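Side-chain contacts in glycerol dehydratase (Clostridium butyricum, PDB 1R9D), which probably dehydrates glycerol by glycyl-radical chemistry, independently of coenzyme B12: residues D667-S672 and S688-F693; R724-F727 and H733-F736. All blocks are in the same frame, centred on the assembly; numbering follows the deposited sequence.

Following the chain from the N terminus, contact 1 comes first: D667-S672 lies in the loop before helix 680-687, S688-F693 follows that helix, and their meeting closes a loop around it. The chain then runs through strand 702-705 into helix 712-728, where contact 2 opens at R724-F727 and closes after a short turn on strand 733-738 at H733-F736. The two contacts stand in series, neither nested nor crossed, with centres about 11 Å apart. They nevertheless touch: H692 CE1 packs 3.4 Å from Y726 OH, and S688 also meets the Y726 ring. The loop after helix 680-687 is thereby joined to the beta-alpha-beta unit that follows.

Contact 1. Residues D667-S672 and S688-F693; sequences DGVSPS and SKLDHF
V669 overlaps the end of L690, its CB and CG1 resting against a single methyl group, CD1. The nearer approach is 3.6 Å, from V669 CB to L690 CD1, and V669 CG1 lies almost as close to the same methyl. The two side chains lie alongside each other, pointing opposite ways. L690 is extended, with CD1 anti to CA (chi2 172°), which makes that methyl the leading atom of the side chain. V669 CG2 turns instead to H692 and meets the imidazole at its edge, near the ring plane, 4.3 Å from H692 CE1. That ring is held at both nitrogens, NE2 donating to V687 O and ND1 hydrogen-bonded to T699 OG1, so its rotation is fixed and CE1 is the part that V669 meets.

V669 is delivered by a type II' beta turn running from D667 to S670, in which G668 has the positive phi (57°) that favours glycine. The turn is closed by S670 N, 3.1 Å from D667 O. S670 OG bonds to the same carbonyl oxygen, also at 3.1 Å from D667 O, but from the opposite face of its plane and tilted 26° from that plane. This hydroxyl oxygen additionally accepts from N702 N, while V669 pairs through its backbone with L700, tying the turn to strand 702-705 and the residues just before it.

Across the contact, the chain after helix 680-687 is bent by an Asx turn: F693 N donates to D691 OD1 over 3.0 Å. L690 also packs on A613 of helix 607-624.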
loop_
_atom_site.group_PDB
_atom_site.type_symbol
_atom_site.label_atom_id
_atom_site.label_comp_id
_atom_site.label_asym_id
_atom_site.label_seq_id
_atom_site.Cartn_x
_atom_site.Cartn_y
_atom_site.Cartn_z
ATOM N N ASP A 667 27.760 26.724 14.565
ATOM C CA ASP A 667 27.029 25.575 15.100
ATOM C C ASP A 667 25.771 25.979 15.881
ATOM O O ASP A 667 25.842 26.786 16.803
ATOM C CB ASP A 667 27.963 24.758 16.001
ATOM C CG ASP A 667 28.674 25.618 17.039
ATOM O OD1 ASP A 667 28.375 25.473 18.242
ATOM O OD2 ASP A 667 29.527 26.449 16.650
ATOM N N GLY A 668 24.625 25.414 15.507
ATOM C CA GLY A 668 23.378 25.726 16.189
ATOM C C GLY A 668 23.074 27.216 16.176
ATOM O O GLY A 668 23.162 27.858 15.134
ATOM N N VAL A 669 22.709 27.765 17.330
ATOM C CA VAL A 669 22.419 29.191 17.423
ATOM C C VAL A 669 23.567 29.921 18.122
ATOM O O VAL A 669 23.410 31.051 18.582
ATOM C CB VAL A 669 21.096 29.450 18.185
ATOM C CG1 VAL A 669 19.932 28.882 17.382
ATOM C CG2 VAL A 669 21.150 28.820 19.581
ATOM N N SER A 670 24.724 29.263 18.196
ATOM C CA SER A 670 25.903 29.841 18.840
ATOM C C SER A 670 26.549 30.900 17.946
ATOM O O SER A 670 26.502 30.801 16.725
ATOM C CB SER A 670 26.953 28.752 19.114
ATOM O OG SER A 670 26.385 27.601 19.712
ATOM N N PRO A 671 27.161 31.932 18.550
ATOM C CA PRO A 671 27.816 32.983 17.764
ATOM C C PRO A 671 28.957 32.369 16.946
ATOM O O PRO A 671 29.480 31.313 17.314
ATOM C CB PRO A 671 28.340 33.937 18.837
ATOM C CG PRO A 671 27.325 33.799 19.934
ATOM C CD PRO A 671 27.099 32.296 19.976
ATOM N N SER A 672 29.332 33.011 15.842
ATOM C CA SER A 672 30.428 32.512 15.006
ATOM C C SER A 672 31.739 32.610 15.779
ATOM O O SER A 672 31.882 33.448 16.661
ATOM C CB SER A 672 30.543 33.325 13.712
ATOM O OG SER A 672 29.428 33.113 12.865
ATOM N N SER A 688 19.406 34.642 23.383
ATOM C CA SER A 688 18.063 34.625 23.950
ATOM C C SER A 688 17.064 35.474 23.160
ATOM O O SER A 688 15.856 35.330 23.334
ATOM C CB SER A 688 18.093 35.084 25.416
ATOM O OG SER A 688 18.335 36.477 25.522
ATOM N N LYS A 689 17.556 36.339 22.278
ATOM C CA LYS A 689 16.665 37.192 21.491
ATOM C C LYS A 689 15.980 36.468 20.333
ATOM O O LYS A 689 14.995 36.960 19.780
ATOM C CB LYS A 689 17.431 38.407 20.966
ATOM C CG LYS A 689 17.933 39.333 22.070
ATOM C CD LYS A 689 18.931 40.335 21.522
ATOM C CE LYS A 689 19.521 41.188 22.636
ATOM N NZ LYS A 689 20.617 42.067 22.124
ATOM N N LEU A 690 16.504 35.305 19.956
ATOM C CA LEU A 690 15.906 34.524 18.879
ATOM C C LEU A 690 14.570 33.963 19.375
ATOM O O LEU A 690 14.317 33.928 20.580
ATOM C CB LEU A 690 16.824 33.362 18.499
ATOM C CG LEU A 690 18.281 33.692 18.173
ATOM C CD1 LEU A 690 19.067 32.385 18.005
ATOM C CD2 LEU A 690 18.351 34.545 16.912
ATOM N N ASP A 691 13.718 33.530 18.450
ATOM C CA ASP A 691 12.424 32.948 18.820
ATOM C C ASP A 691 12.611 31.446 19.063
ATOM O O ASP A 691 12.555 30.644 18.127
ATOM C CB ASP A 691 11.396 33.161 17.702
ATOM C CG ASP A 691 9.998 32.702 18.092
ATOM O OD1 ASP A 691 9.872 31.904 19.045
ATOM O OD2 ASP A 691 9.022 33.131 17.437
ATOM N N HIS A 692 12.842 31.073 20.318
ATOM C CA HIS A 692 13.047 29.670 20.678
ATOM C C HIS A 692 11.736 28.895 20.835
ATOM O O HIS A 692 11.749 27.676 21.023
ATOM C CB HIS A 692 13.847 29.587 21.978
ATOM C CG HIS A 692 15.252 30.089 21.856
ATOM N ND1 HIS A 692 16.299 29.286 21.457
ATOM C CD2 HIS A 692 15.785 31.315 22.085
ATOM C CE1 HIS A 692 17.416 29.991 21.447
ATOM N NE2 HIS A 692 17.133 31.226 21.826
ATOM N N PHE A 693 10.607 29.597 20.768
ATOM C CA PHE A 693 9.306 28.947 20.898
ATOM C C PHE A 693 8.849 28.327 19.578
ATOM O O PHE A 693 8.294 27.230 19.560
ATOM C CB PHE A 693 8.233 29.951 21.364
ATOM C CG PHE A 693 8.396 30.416 22.786
ATOM C CD1 PHE A 693 9.301 31.422 23.110
ATOM C CD2 PHE A 693 7.628 29.854 23.806
ATOM C CE1 PHE A 693 9.438 31.868 24.427
ATOM C CE2 PHE A 693 7.755 30.290 25.125
ATOM C CZ PHE A 693 8.661 31.300 25.438
#

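Contact 2. Residues R724-F727 and H733-F736; sequences RSYF and HVQF
Y726 and F727 both lean on the start of the strand at H733 and V734, largely through apolar contacts. Y726 CD2 approaches V734 CB at 4.2 Å. F727 sends its CE1 corner to the strand, 4.1 Å from H733 CA, and the same carbon reaches V734 CG1 at 4.2 Å. Both approaches are oblique to the phenyl ring. With chi2 at 2°, F727 CD1 nearly eclipses CA, and it is the CE1 next to it that reaches the strand. V734 CB points to the helix, whereas H733 turns its CB away and offers mainly backbone.

Helix 712-728 and strand 733-738 belong to a beta-alpha-beta unit begun by strand 702-705. The two strands are parallel neighbours, and strand 733-738 also pairs antiparallel with strand 404-407, consistent with a seam between the two halves of the ten-stranded barrel of glycyl radical enzymes. Y405 of that strand also touches F727.

Polar atoms meet the tyrosine at its rim. H733 O lies near the ring plane at the edge, 3.4 Å from Y726 CE2, a placement that turns an aromatic C-H toward the carbonyl oxygen. Water 1, also at the edge in the ring plane, hydrogen-bonds to Y726 OH at 2.7 Å and accepts from H733 N at 2.9 Å, bridging helix side chain and strand backbone. Beyond the strand, the H733 imidazole accepts at ND1 from F701 N and its ring meets that of Y406.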
loop_
_atom_site.group_PDB
_atom_site.type_symbol
_atom_site.label_atom_id
_atom_site.label_comp_id
_atom_site.label_asym_id
_atom_site.label_seq_id
_atom_site.Cartn_x
_atom_site.Cartn_y
_atom_site.Cartn_z
ATOM N N ARG A 724 20.867 30.038 34.594
ATOM C CA ARG A 724 19.580 30.585 35.004
ATOM C C ARG A 724 19.222 31.883 34.292
ATOM O O ARG A 724 18.063 32.103 33.947
ATOM C CB ARG A 724 19.551 30.789 36.518
ATOM C CG ARG A 724 19.385 29.488 37.286
ATOM C CD ARG A 724 19.532 29.698 38.774
ATOM N NE ARG A 724 19.156 28.507 39.535
ATOM C CZ ARG A 724 19.481 28.311 40.809
ATOM N NH1 ARG A 724 20.191 29.223 41.458
ATOM N NH2 ARG A 724 19.095 27.207 41.437
ATOM N N SER A 725 20.210 32.741 34.060
ATOM C CA SER A 725 19.943 34.009 33.388
ATOM C C SER A 725 19.533 33.783 31.939
ATOM O O SER A 725 18.634 34.453 31.428
ATOM C CB SER A 725 21.173 34.917 33.433
ATOM O OG SER A 725 20.932 36.105 32.695
ATOM N N TYR A 726 20.197 32.848 31.267
ATOM C CA TYR A 726 19.867 32.555 29.880
ATOM C C TYR A 726 18.455 31.966 29.794
ATOM O O TYR A 726 17.662 32.342 28.925
ATOM C CB TYR A 726 20.895 31.580 29.286
ATOM C CG TYR A 726 20.581 31.114 27.879
ATOM C CD1 TYR A 726 20.448 32.027 26.825
ATOM C CD2 TYR A 726 20.407 29.757 27.602
ATOM C CE1 TYR A 726 20.147 31.597 25.535
ATOM C CE2 TYR A 726 20.107 29.318 26.321
ATOM C CZ TYR A 726 19.974 30.240 25.291
ATOM O OH TYR A 726 19.632 29.796 24.035
ATOM N N PHE A 727 18.134 31.055 30.707
ATOM C CA PHE A 727 16.815 30.435 30.711
ATOM C C PHE A 727 15.715 31.415 31.120
ATOM O O PHE A 727 14.601 31.330 30.618
ATOM C CB PHE A 727 16.809 29.197 31.620
ATOM C CG PHE A 727 17.456 27.982 30.993
ATOM C CD1 PHE A 727 18.024 28.052 29.722
ATOM C CD2 PHE A 727 17.502 26.772 31.677
ATOM C CE1 PHE A 727 18.633 26.924 29.143
ATOM C CE2 PHE A 727 18.105 25.650 31.109
ATOM C CZ PHE A 727 18.668 25.725 29.848
ATOM N N HIS A 733 18.184 25.752 25.239
ATOM C CA HIS A 733 19.182 24.795 25.706
ATOM C C HIS A 733 20.589 25.385 25.709
ATOM O O HIS A 733 20.879 26.315 24.965
ATOM C CB HIS A 733 19.150 23.561 24.782
ATOM C CG HIS A 733 20.490 22.922 24.557
ATOM N ND1 HIS A 733 21.461 23.480 23.753
ATOM C CD2 HIS A 733 21.028 21.785 25.060
ATOM C CE1 HIS A 733 22.540 22.717 23.772
ATOM N NE2 HIS A 733 22.305 21.682 24.557
ATOM N N VAL A 734 21.455 24.836 26.557
ATOM C CA VAL A 734 22.846 25.257 26.601
ATOM C C VAL A 734 23.685 24.095 27.142
ATOM O O VAL A 734 23.204 23.285 27.937
ATOM C CB VAL A 734 23.036 26.543 27.464
ATOM C CG1 VAL A 734 22.800 26.244 28.936
ATOM C CG2 VAL A 734 24.433 27.125 27.227
ATOM N N GLN A 735 24.926 23.991 26.679
ATOM C CA GLN A 735 25.819 22.927 27.127
ATOM C C GLN A 735 27.232 23.489 27.069
ATOM O O GLN A 735 27.486 24.434 26.320
ATOM C CB GLN A 735 25.677 21.710 26.218
ATOM C CG GLN A 735 26.021 21.983 24.773
ATOM C CD GLN A 735 25.567 20.877 23.851
ATOM O OE1 GLN A 735 26.016 20.787 22.705
ATOM N NE2 GLN A 735 24.659 20.035 24.335
ATOM N N PHE A 736 28.153 22.906 27.832
ATOM C CA PHE A 736 29.509 23.440 27.885
ATOM C C PHE A 736 30.683 22.482 27.764
ATOM O O PHE A 736 30.668 21.382 28.314
ATOM C CB PHE A 736 29.721 24.201 29.199
ATOM C CG PHE A 736 28.587 25.104 29.579
ATOM C CD1 PHE A 736 27.475 24.604 30.250
ATOM C CD2 PHE A 736 28.623 26.455 29.258
ATOM C CE1 PHE A 736 26.412 25.441 30.596
ATOM C CE2 PHE A 736 27.569 27.300 29.597
ATOM C CZ PHE A 736 26.460 26.792 30.267
HETATM O O HOH W 1 19.211 27.312 23.000
#